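Local coordinates for hypothetical protein Atu1540 (Agrobacterium tumefaciens str. C58, PDB 2HWJ) that is of unknown function but carries a putative ParB-like nuclease domain, which suggests, without proving, a role in cutting or binding nucleic acid, at residues Phe159-Phe164 and Pro198-Val203; Arg167-Asp172 and Leu182-Lys187. One frame throughout, in Å; residues are numbered along the deposited sequence.

Beyond the mixed sheet and helix 135-146, the C-terminal part of the chain closes two loops, one inside the other. The chain first enters helix 157-166, whose residues 159-164 supply the first half of interaction 1. It continues at once into the linker 167-170 and helix 171-176, then turns into helix 178-189; interaction 2 joins 167-172 to 182-187 across this short helical turnaround. Interaction 1 closes later, when the tail 198-203 returns to helix 157-166, so the loop of interaction 2 is nested inside it. The contact centres lie about 13 Å apart, and both sites also touch the third subunit.

Interaction 1: residues Phe159-Phe164 and Pro198-Val203; sequences FGWADF and PGWCGV
Trp161, on helix 157-166, reaches across to Pro198 and Trp200 and fastens the C-terminal tail to the helical part of the chain, a helix-to-tail contact held by a tryptophan side chain-to-backbone hydrogen bond. The polar part is that single bond. NE1 of Trp161 donates to Pro198 O at 2.9 Å, nearly straight at 170°, and the acceptor lies in the indole plane, at the ring edge. With CG anti to its carbonyl carbon (chi1 -78°), the indole extends from the helix to the tail, and the buried N-H is satisfied by a main-chain oxygen.

Apolar contacts flank this bond. The Pro198 ring lies obliquely above the indole plane, out beyond the N-H edge, CD 4.0 Å from Trp161 NE1. Farther along, CZ2 of Trp161 comes 4.2 Å from Trp200 CA. Elsewhere the Trp161 ring stacks with Tyr149 and touches Ala140 and Leu143 of helix 135-146, while Cys201 forms a disulfide with Cys201 of the second subunit, so the tail held here also joins two chains. Between the two tryptophans the approach is edge to edge: CH2 of Trp161 stands 4.3 Å from CD1 of Trp200.

Interaction 2: residues Arg167-Asp172 and Leu182-Lys187; sequences RRIDRD and LAEAMK
Ile169 meets Glu184 and Ala185 where the linker after helix 157-166 passes alongside helix 178-189, an example of one branched aliphatic side chain bridging a linker and a helix. The contact across the segments is apolar. CD1 of Ile169 reaches the helix backbone, 3.7 Å from Ala185 N, and also rests 4.0 Å from Ala185 CB. Its CG1 branch stands anti to the carbonyl carbon (chi1 -62°) and extended beyond it (chi2 176°), which carries the terminal methyl to the helix surface. Leu139 of helix 135-146 and Leu188 also touch Ile169.

Glu184 adds a more exposed border. Its chain bends at chi2 and runs past Ile169 in the opposite direction, with CB 4.0 Å from Ile169 CD1 and OE1 3.9 Å from Ile169 CG1. The acid thus touches Ile169 at CB and at OE1, by van der Waals contact.

Polar interactions engage the linker beyond this contact. Arg168 turns its guanidinium group away from residues 182-187, to salt bridges with Glu193 and with Glu98 of the third subunit and a hydrogen bond from NH1 to Phe164 O. At the other end, Asp170 OD1 accepts from Asp172 N at 3.3 Å, the donor lying above the carboxylate plane. The arrangement combines a hydrophobic linker-to-helix contact with an aspartate N-cap at the start of helix 171-176.

Interaction 1: residues Phe159-Phe164 and Pro198-Val203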
ATOM      1  N   PHE A 159      -9.258   3.912 -14.953  1.00 62.33           N
ATOM      2  CA  PHE A 159      -9.692   5.224 -15.247  1.00 62.23           C
ATOM      3  C   PHE A 159      -8.537   6.174 -15.613  1.00 62.65           C
ATOM      4  O   PHE A 159      -8.730   7.122 -16.390  1.00 62.66           O
ATOM      5  CB  PHE A 159     -10.607   5.741 -14.145  1.00 62.00           C
ATOM      6  CG  PHE A 159     -12.066   5.374 -14.369  1.00 63.15           C
ATOM      7  CD1 PHE A 159     -12.729   4.494 -13.510  1.00 61.28           C
ATOM      8  CD2 PHE A 159     -12.764   5.867 -15.491  1.00 62.70           C
ATOM      9  CE1 PHE A 159     -14.084   4.155 -13.745  1.00 60.31           C
ATOM     10  CE2 PHE A 159     -14.115   5.536 -15.739  1.00 61.10           C
ATOM     11  CZ  PHE A 159     -14.774   4.694 -14.850  1.00 62.06           C
ATOM     12  N   GLY A 160      -7.334   5.868 -15.114  1.00 62.50           N
ATOM     13  CA  GLY A 160      -6.101   6.575 -15.496  1.00 61.73           C
ATOM     14  C   GLY A 160      -5.722   6.359 -16.937  1.00 62.27           C
ATOM     15  O   GLY A 160      -5.408   7.298 -17.673  1.00 62.71           O
ATOM     16  N   TRP A 161      -5.820   5.113 -17.360  1.00 63.16           N
ATOM     17  CA  TRP A 161      -5.614   4.750 -18.761  1.00 64.11           C
ATOM     18  C   TRP A 161      -6.702   5.335 -19.662  1.00 64.92           C
ATOM     19  O   TRP A 161      -6.397   5.852 -20.759  1.00 65.70           O
ATOM     20  CB  TRP A 161      -5.510   3.233 -18.911  1.00 63.96           C
ATOM     21  CG  TRP A 161      -4.137   2.775 -18.477  1.00 65.43           C
ATOM     22  CD1 TRP A 161      -3.742   2.418 -17.216  1.00 64.72           C
ATOM     23  CD2 TRP A 161      -2.965   2.746 -19.281  1.00 65.87           C
ATOM     24  NE1 TRP A 161      -2.426   2.137 -17.206  1.00 64.54           N
ATOM     25  CE2 TRP A 161      -1.911   2.331 -18.454  1.00 63.34           C
ATOM     26  CE3 TRP A 161      -2.709   3.001 -20.648  1.00 66.90           C
ATOM     27  CZ2 TRP A 161      -0.624   2.140 -18.925  1.00 63.05           C
ATOM     28  CZ3 TRP A 161      -1.418   2.827 -21.127  1.00 65.23           C
ATOM     29  CH2 TRP A 161      -0.387   2.387 -20.257  1.00 65.33           C
ATOM     30  N   ALA A 162      -7.950   5.287 -19.201  1.00 63.72           N
ATOM     31  CA  ALA A 162      -9.011   5.883 -19.977  1.00 63.85           C
ATOM     32  C   ALA A 162      -8.801   7.397 -20.153  1.00 63.83           C
ATOM     33  O   ALA A 162      -8.999   7.919 -21.217  1.00 63.23           O
ATOM     34  CB  ALA A 162     -10.368   5.583 -19.362  1.00 63.59           C
ATOM     35  N   ASP A 163      -8.374   8.104 -19.121  1.00 64.02           N
ATOM     36  CA  ASP A 163      -8.127   9.492 -19.326  1.00 64.33           C
ATOM     37  C   ASP A 163      -6.949   9.719 -20.342  1.00 63.38           C
ATOM     38  O   ASP A 163      -7.024  10.539 -21.246  1.00 63.73           O
ATOM     39  CB  ASP A 163      -7.974  10.203 -17.978  1.00 64.97           C
ATOM     40  CG  ASP A 163      -7.239  11.561 -18.118  1.00 73.44           C
ATOM     41  OD1 ASP A 163      -7.687  12.406 -18.964  1.00 83.49           O
ATOM     42  OD2 ASP A 163      -6.205  11.810 -17.421  1.00 78.55           O
ATOM     43  N   PHE A 164      -5.881   8.950 -20.241  1.00 62.88           N
ATOM     44  CA  PHE A 164      -4.791   9.050 -21.204  1.00 61.46           C
ATOM     45  C   PHE A 164      -5.349   8.868 -22.632  1.00 61.77           C
ATOM     46  O   PHE A 164      -5.172   9.727 -23.477  1.00 62.47           O
ATOM     47  CB  PHE A 164      -3.764   7.990 -20.826  1.00 60.64           C
ATOM     48  CG  PHE A 164      -2.615   7.830 -21.797  1.00 60.71           C
ATOM     49  CD1 PHE A 164      -1.569   8.720 -21.810  1.00 60.47           C
ATOM     50  CD2 PHE A 164      -2.537   6.721 -22.632  1.00 60.27           C
ATOM     51  CE1 PHE A 164      -0.503   8.545 -22.652  1.00 56.26           C
ATOM     52  CE2 PHE A 164      -1.452   6.562 -23.488  1.00 55.90           C
ATOM     53  CZ  PHE A 164      -0.461   7.475 -23.489  1.00 55.43           C
ATOM     54  N   PRO A 198       0.167   3.782 -14.307  1.00 59.98           N
ATOM     55  CA  PRO A 198       0.428   2.594 -13.488  1.00 58.87           C
ATOM     56  C   PRO A 198       0.294   1.349 -14.332  1.00 58.05           C
ATOM     57  O   PRO A 198      -0.653   1.217 -15.093  1.00 58.86           O
ATOM     58  CB  PRO A 198      -0.731   2.621 -12.502  1.00 60.46           C
ATOM     59  CG  PRO A 198      -1.869   3.316 -13.265  1.00 59.84           C
ATOM     60  CD  PRO A 198      -1.182   4.356 -14.068  1.00 59.78           C
ATOM     61  N   GLY A 199       1.196   0.411 -14.202  1.00 57.37           N
ATOM     62  CA  GLY A 199       1.068  -0.829 -14.964  1.00 56.00           C
ATOM     63  C   GLY A 199       1.781  -0.692 -16.276  1.00 56.45           C
ATOM     64  O   GLY A 199       1.694  -1.604 -17.095  1.00 56.49           O
ATOM     65  N   TRP A 200       2.472   0.438 -16.504  1.00 56.45           N
ATOM     66  CA  TRP A 200       3.137   0.614 -17.765  1.00 58.38           C
ATOM     67  C   TRP A 200       4.286  -0.361 -17.949  1.00 61.84           C
ATOM     68  O   TRP A 200       5.079  -0.655 -17.051  1.00 60.48           O
ATOM     69  CB  TRP A 200       3.629   2.023 -17.989  1.00 56.55           C
ATOM     70  CG  TRP A 200       4.396   2.222 -19.316  1.00 55.04           C
ATOM     71  CD1 TRP A 200       3.866   2.606 -20.535  1.00 53.79           C
ATOM     72  CD2 TRP A 200       5.814   2.104 -19.526  1.00 52.05           C
ATOM     73  NE1 TRP A 200       4.873   2.733 -21.475  1.00 53.72           N
ATOM     74  CE2 TRP A 200       6.076   2.433 -20.882  1.00 53.96           C
ATOM     75  CE3 TRP A 200       6.887   1.766 -18.711  1.00 53.82           C
ATOM     76  CZ2 TRP A 200       7.382   2.411 -21.431  1.00 51.84           C
ATOM     77  CZ3 TRP A 200       8.226   1.720 -19.290  1.00 54.09           C
ATOM     78  CH2 TRP A 200       8.431   2.049 -20.622  1.00 51.57           C
ATOM     79  N   CYS A 201       4.426  -0.713 -19.210  1.00 68.03           N
ATOM     80  CA  CYS A 201       4.860  -1.991 -19.640  1.00 69.44           C
ATOM     81  C   CYS A 201       5.452  -1.816 -21.065  1.00 69.20           C
ATOM     82  O   CYS A 201       4.819  -2.149 -22.040  1.00 70.33           O
ATOM     83  CB  CYS A 201       3.585  -2.845 -19.673  1.00 69.93           C
ATOM     84  SG  CYS A 201       3.922  -4.605 -19.649  1.00 77.81           S
ATOM     85  N   GLY A 202       6.636  -1.249 -21.201  1.00 68.93           N
ATOM     86  CA  GLY A 202       7.239  -1.114 -22.509  1.00 68.36           C
ATOM     87  C   GLY A 202       8.747  -1.004 -22.451  1.00 68.81           C
ATOM     88  O   GLY A 202       9.361  -1.268 -21.391  1.00 68.92           O
ATOM     89  N   VAL A 203       9.364  -0.602 -23.574  1.00 68.56           N
ATOM     90  CA  VAL A 203      10.824  -0.459 -23.589  1.00 68.36           C
ATOM     91  C   VAL A 203      11.290   0.817 -22.858  1.00 68.53           C
ATOM     92  O   VAL A 203      10.704   1.903 -23.032  1.00 68.38           O
ATOM     93  CB  VAL A 203      11.424  -0.639 -25.032  1.00 68.62           C
ATOM     94  CG1 VAL A 203      12.980  -0.705 -25.022  1.00 66.95           C
ATOM     95  CG2 VAL A 203      10.833  -1.901 -25.693  1.00 68.06           C
TER

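Interaction 2: residues Arg167-Asp172 and Leu182-Lys187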
ATOM      1  N   ARG A 167      -7.595  11.606 -24.331  1.00 61.47           N
ATOM      2  CA  ARG A 167      -7.000  12.851 -24.828  1.00 60.45           C
ATOM      3  C   ARG A 167      -6.239  12.648 -26.140  1.00 59.15           C
ATOM      4  O   ARG A 167      -5.694  13.560 -26.676  1.00 57.67           O
ATOM      5  CB  ARG A 167      -6.111  13.467 -23.765  1.00 61.10           C
ATOM      6  CG  ARG A 167      -6.624  13.262 -22.371  1.00 62.57           C
ATOM      7  CD  ARG A 167      -5.656  13.753 -21.316  1.00 61.82           C
ATOM      8  NE  ARG A 167      -5.957  15.134 -21.042  1.00 64.07           N
ATOM      9  CZ  ARG A 167      -6.366  15.621 -19.874  1.00 65.41           C
ATOM     10  NH1 ARG A 167      -6.529  14.834 -18.828  1.00 63.27           N
ATOM     11  NH2 ARG A 167      -6.612  16.926 -19.765  1.00 67.14           N
ATOM     12  N   ARG A 168      -6.273  11.434 -26.667  1.00 59.26           N
ATOM     13  CA  ARG A 168      -5.372  10.998 -27.727  1.00 58.14           C
ATOM     14  C   ARG A 168      -6.033  10.168 -28.786  1.00 57.98           C
ATOM     15  O   ARG A 168      -5.485   9.978 -29.815  1.00 58.01           O
ATOM     16  CB  ARG A 168      -4.297  10.118 -27.120  1.00 57.46           C
ATOM     17  CG  ARG A 168      -3.177  10.931 -26.572  1.00 57.44           C
ATOM     18  CD  ARG A 168      -2.252  10.110 -25.746  1.00 56.18           C
ATOM     19  NE  ARG A 168      -1.353  10.998 -25.016  1.00 58.47           N
ATOM     20  CZ  ARG A 168      -1.644  11.538 -23.844  1.00 58.86           C
ATOM     21  NH1 ARG A 168      -2.807  11.240 -23.286  1.00 62.51           N
ATOM     22  NH2 ARG A 168      -0.774  12.335 -23.221  1.00 54.67           N
ATOM     23  N   ILE A 169      -7.172   9.567 -28.513  1.00 58.43           N
ATOM     24  CA  ILE A 169      -7.816   8.831 -29.559  1.00 57.39           C
ATOM     25  C   ILE A 169      -9.165   9.512 -29.800  1.00 58.83           C
ATOM     26  O   ILE A 169      -9.891   9.870 -28.860  1.00 59.30           O
ATOM     27  CB  ILE A 169      -7.923   7.349 -29.214  1.00 56.84           C
ATOM     28  CG1 ILE A 169      -6.543   6.696 -29.054  1.00 55.75           C
ATOM     29  CG2 ILE A 169      -8.726   6.592 -30.271  1.00 55.73           C
ATOM     30  CD1 ILE A 169      -6.667   5.197 -28.594  1.00 56.13           C
ATOM     31  N   ASP A 170      -9.450   9.728 -31.070  1.00 59.63           N
ATOM     32  CA  ASP A 170     -10.664  10.370 -31.560  1.00 62.03           C
ATOM     33  C   ASP A 170     -11.914   9.540 -31.134  1.00 62.32           C
ATOM     34  O   ASP A 170     -11.884   8.335 -31.342  1.00 62.31           O
ATOM     35  CB  ASP A 170     -10.449  10.410 -33.081  1.00 60.03           C
ATOM     36  CG  ASP A 170     -11.521  11.099 -33.843  1.00 60.72           C
ATOM     37  OD1 ASP A 170     -12.559  11.543 -33.319  1.00 58.18           O
ATOM     38  OD2 ASP A 170     -11.315  11.197 -35.077  1.00 68.66           O
ATOM     39  N   ARG A 171     -12.976  10.127 -30.531  1.00 63.61           N
ATOM     40  CA  ARG A 171     -14.182   9.299 -30.177  1.00 65.82           C
ATOM     41  C   ARG A 171     -14.842   8.606 -31.398  1.00 66.43           C
ATOM     42  O   ARG A 171     -15.403   7.492 -31.297  1.00 67.20           O
ATOM     43  CB  ARG A 171     -15.301  10.093 -29.516  1.00 67.33           C
ATOM     44  CG  ARG A 171     -14.895  11.063 -28.492  1.00 74.48           C
ATOM     45  CD  ARG A 171     -15.897  12.298 -28.539  1.00 83.43           C
ATOM     46  NE  ARG A 171     -15.761  13.093 -27.298  1.00 89.21           N
ATOM     47  CZ  ARG A 171     -15.962  14.408 -27.187  1.00 91.39           C
ATOM     48  NH1 ARG A 171     -16.343  15.131 -28.250  1.00 92.96           N
ATOM     49  NH2 ARG A 171     -15.784  14.999 -25.999  1.00 90.78           N
ATOM     50  N   ASP A 172     -14.813   9.313 -32.512  1.00 65.13           N
ATOM     51  CA  ASP A 172     -15.250   8.799 -33.761  1.00 66.05           C
ATOM     52  C   ASP A 172     -14.504   7.533 -34.213  1.00 66.01           C
ATOM     53  O   ASP A 172     -15.066   6.718 -34.951  1.00 66.35           O
ATOM     54  CB  ASP A 172     -15.207   9.938 -34.808  1.00 66.19           C
ATOM     55  CG  ASP A 172     -16.229  11.053 -34.468  1.00 68.58           C
ATOM     56  OD1 ASP A 172     -16.980  10.860 -33.470  1.00 71.19           O
ATOM     57  OD2 ASP A 172     -16.306  12.098 -35.173  1.00 70.81           O
ATOM     58  N   LEU A 182      -8.526   0.097 -30.480  1.00 55.68           N
ATOM     59  CA  LEU A 182      -7.819  -0.711 -29.531  1.00 56.55           C
ATOM     60  C   LEU A 182      -6.405  -0.788 -30.036  1.00 57.52           C
ATOM     61  O   LEU A 182      -5.446  -0.651 -29.270  1.00 57.30           O
ATOM     62  CB  LEU A 182      -8.415  -2.124 -29.520  1.00 56.31           C
ATOM     63  CG  LEU A 182      -8.346  -2.936 -28.249  1.00 55.92           C
ATOM     64  CD1 LEU A 182      -8.440  -4.422 -28.547  1.00 57.20           C
ATOM     65  CD2 LEU A 182      -7.103  -2.594 -27.432  1.00 56.79           C
ATOM     66  N   ALA A 183      -6.292  -0.958 -31.356  1.00 58.21           N
ATOM     67  CA  ALA A 183      -4.983  -1.106 -32.014  1.00 58.72           C
ATOM     68  C   ALA A 183      -4.146   0.147 -31.789  1.00 58.65           C
ATOM     69  O   ALA A 183      -2.949   0.058 -31.531  1.00 58.93           O
ATOM     70  CB  ALA A 183      -5.128  -1.472 -33.567  1.00 56.97           C
ATOM     71  N   GLU A 184      -4.792   1.303 -31.851  1.00 59.37           N
ATOM     72  CA  GLU A 184      -4.117   2.537 -31.530  1.00 61.43           C
ATOM     73  C   GLU A 184      -3.650   2.589 -30.092  1.00 60.43           C
ATOM     74  O   GLU A 184      -2.499   2.952 -29.844  1.00 60.08           O
ATOM     75  CB  GLU A 184      -4.978   3.755 -31.879  1.00 62.27           C
ATOM     76  CG  GLU A 184      -4.573   4.259 -33.237  1.00 70.76           C
ATOM     77  CD  GLU A 184      -4.502   5.805 -33.367  1.00 82.07           C
ATOM     78  OE1 GLU A 184      -4.394   6.538 -32.313  1.00 84.45           O
ATOM     79  OE2 GLU A 184      -4.520   6.267 -34.567  1.00 83.98           O
ATOM     80  N   ALA A 185      -4.543   2.231 -29.181  1.00 58.91           N
ATOM     81  CA  ALA A 185      -4.277   2.264 -27.779  1.00 60.80           C
ATOM     82  C   ALA A 185      -3.077   1.398 -27.446  1.00 62.40           C
ATOM     83  O   ALA A 185      -2.181   1.730 -26.613  1.00 61.61           O
ATOM     84  CB  ALA A 185      -5.495   1.733 -27.022  1.00 60.71           C
HETATM   85  N   MSE A 186      -3.076   0.251 -28.105  1.00 64.47           N
HETATM   86  CA  MSE A 186      -1.995  -0.702 -27.970  1.00 66.24           C
HETATM   87  C   MSE A 186      -0.644  -0.103 -28.466  1.00 65.18           C
HETATM   88  O   MSE A 186       0.397  -0.267 -27.815  1.00 64.64           O
HETATM   89  CB  MSE A 186      -2.407  -1.979 -28.670  1.00 68.56           C
HETATM   90  CG  MSE A 186      -1.455  -3.080 -28.562  1.00 75.45           C
HETATM   91 SE   MSE A 186      -1.059  -3.531 -26.704  1.00100.12          SE
HETATM   92  CE  MSE A 186       0.104  -5.121 -27.080  1.00 85.52           C
ATOM     93  N   LYS A 187      -0.659   0.610 -29.597  1.00 64.06           N
ATOM     94  CA  LYS A 187       0.539   1.339 -30.017  1.00 63.15           C
ATOM     95  C   LYS A 187       0.884   2.418 -28.952  1.00 63.10           C
ATOM     96  O   LYS A 187       2.065   2.694 -28.736  1.00 64.21           O
ATOM     97  CB  LYS A 187       0.354   1.920 -31.398  1.00 62.42           C
ATOM     98  CG  LYS A 187       1.361   2.884 -31.894  1.00 62.44           C
ATOM     99  CD  LYS A 187       1.366   2.725 -33.452  1.00 66.18           C
ATOM    100  CE  LYS A 187       1.981   3.884 -34.236  1.00 67.30           C
ATOM    101  NZ  LYS A 187       0.902   4.610 -35.005  1.00 68.12           N
TER